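Autophagy protein 5 (Saccharomyces cerevisiae, PDB 2DYO) acts in autophagic vesicle formation and cytoplasm-to-vacuole transport, and is required for the selective degradation of nuclei and mitochondria. Local coordinates at residues I40-E45 and V49-L54. Numbering follows the deposited sequence.
Sequences IRVPRE and VNYMPL
Tyr-51 extends its ring to strand 37-43, where it covers Val-42, whose CG2 makes a CH-pi contact 4.1 Å from the Tyr-51 ring centroid and 18° off the normal. That methyl sits off centre, toward the hydroxyl end of the ring, while Val-42 CG1 touches Tyr-51 CE1 at 3.8 Å. The bond from CA to CB of Tyr-51 points toward the strand, and CG anti to the carbonyl carbon (chi1 -61°) carries the ring out to Val-42 and Pro-43. Apolar packing continues at Ile-40, which divides its branches: CD1 meets Tyr-51 CD2 obliquely at 3.9 Å, and CG2 lies against CD2 of Leu-54, one helical turn further on. At the phenol end, Pro-43 CD approaches Tyr-51 OH to 3.1 Å, near the ring plane. The hydroxyl itself is hydrogen-bonded to the backbone of a chain of another protein in the assembly. An alanine in place of Tyr-51 would probably leave Val-42 without its aromatic cover and that backbone without a hydrogen-bonding mate. The contact thus seats the start of helix 52-59, with Tyr-51 as N-cap residue, on strand 37-43 in the ubiquitin-like UblA region; strand 15-22 pairs with this strand, and helix 90-98 also packs on Val-42, through Val-90.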
# COMPACT_ATOMS: atom_id res chain seq x y z
N ILE A 40 2.43 -6.02 15.27
CA ILE A 40 3.57 -5.92 14.37
C ILE A 40 3.81 -4.58 13.68
O ILE A 40 2.95 -3.70 13.67
CB ILE A 40 3.43 -6.99 13.27
CG1 ILE A 40 2.07 -6.83 12.58
CG2 ILE A 40 3.53 -8.38 13.89
CD1 ILE A 40 1.83 -7.77 11.42
N ARG A 41 5.00 -4.45 13.11
CA ARG A 41 5.38 -3.26 12.36
C ARG A 41 5.32 -3.71 10.91
O ARG A 41 5.92 -4.72 10.54
CB ARG A 41 6.79 -2.81 12.74
CG ARG A 41 6.85 -2.13 14.10
CD ARG A 41 6.17 -0.76 14.05
NE ARG A 41 7.00 0.25 13.40
CZ ARG A 41 6.62 1.50 13.17
NH1 ARG A 41 5.40 1.89 13.52
NH2 ARG A 41 7.44 2.36 12.58
N VAL A 42 4.58 -2.96 10.10
CA VAL A 42 4.40 -3.29 8.70
C VAL A 42 4.75 -2.10 7.81
O VAL A 42 4.29 -0.98 8.05
CB VAL A 42 2.93 -3.68 8.43
CG1 VAL A 42 2.71 -3.92 6.94
CG2 VAL A 42 2.57 -4.91 9.24
N PRO A 43 5.58 -2.33 6.78
CA PRO A 43 5.96 -1.24 5.88
C PRO A 43 4.72 -0.69 5.16
O PRO A 43 3.73 -1.41 4.97
CB PRO A 43 6.92 -1.91 4.89
CG PRO A 43 7.53 -3.03 5.70
CD PRO A 43 6.33 -3.56 6.45
N ARG A 44 4.77 0.58 4.78
CA ARG A 44 3.66 1.15 4.03
C ARG A 44 3.73 0.52 2.64
O ARG A 44 2.72 0.26 2.01
CB ARG A 44 3.83 2.67 3.91
CG ARG A 44 3.09 3.47 4.98
CD ARG A 44 3.42 4.96 4.85
NE ARG A 44 2.51 5.81 5.61
CZ ARG A 44 1.37 6.30 5.12
NH1 ARG A 44 0.60 7.08 5.88
NH2 ARG A 44 1.00 6.02 3.87
N GLU A 45 4.96 0.24 2.19
CA GLU A 45 5.16 -0.34 0.87
C GLU A 45 5.24 -1.87 0.86
O GLU A 45 6.31 -2.45 0.63
CB GLU A 45 6.43 0.22 0.24
CG GLU A 45 6.47 1.75 0.12
CD GLU A 45 5.58 2.30 -0.99
OE1 GLU A 45 5.77 3.48 -1.33
OE2 GLU A 45 4.69 1.57 -1.50
N VAL A 49 -1.03 -9.41 2.99
CA VAL A 49 -0.95 -10.84 2.71
C VAL A 49 0.46 -11.42 2.91
O VAL A 49 0.62 -12.63 3.07
CB VAL A 49 -1.48 -11.11 1.30
CG1 VAL A 49 -0.36 -11.18 0.29
CG2 VAL A 49 -2.36 -12.35 1.31
N ASN A 50 1.47 -10.56 2.93
CA ASN A 50 2.84 -11.03 3.16
C ASN A 50 3.03 -11.49 4.61
O ASN A 50 4.10 -11.99 4.98
CB ASN A 50 3.84 -9.93 2.82
CG ASN A 50 3.96 -9.71 1.33
OD1 ASN A 50 4.51 -8.71 0.86
ND2 ASN A 50 3.47 -10.68 0.57
N TYR A 51 1.99 -11.32 5.42
CA TYR A 51 2.07 -11.72 6.82
C TYR A 51 1.26 -12.96 7.17
O TYR A 51 1.10 -13.29 8.34
CB TYR A 51 1.69 -10.54 7.72
CG TYR A 51 2.62 -9.37 7.52
CD1 TYR A 51 2.47 -8.51 6.43
CD2 TYR A 51 3.75 -9.22 8.33
CE1 TYR A 51 3.43 -7.55 6.14
CE2 TYR A 51 4.71 -8.26 8.05
CZ TYR A 51 4.55 -7.43 6.95
OH TYR A 51 5.53 -6.52 6.63
N MET A 52 0.75 -13.66 6.16
CA MET A 52 -0.02 -14.87 6.41
C MET A 52 0.84 -15.97 7.05
O MET A 52 0.39 -16.68 7.95
CB MET A 52 -0.65 -15.39 5.12
CG MET A 52 -1.78 -14.52 4.61
SD MET A 52 -2.91 -14.02 5.94
CE MET A 52 -3.58 -15.59 6.45
N PRO A 53 2.09 -16.13 6.58
CA PRO A 53 2.96 -17.16 7.16
C PRO A 53 3.13 -16.93 8.66
O PRO A 53 3.07 -17.86 9.46
CB PRO A 53 4.27 -16.97 6.39
CG PRO A 53 3.80 -16.54 5.04
CD PRO A 53 2.73 -15.52 5.39
N LEU A 54 3.35 -15.67 9.03
CA LEU A 54 3.53 -15.28 10.42
C LEU A 54 2.27 -15.59 11.22
O LEU A 54 2.33 -16.07 12.36
CB LEU A 54 3.85 -13.78 10.51
CG LEU A 54 4.08 -13.19 11.89
CD1 LEU A 54 5.40 -13.68 12.44
CD2 LEU A 54 4.08 -11.66 11.80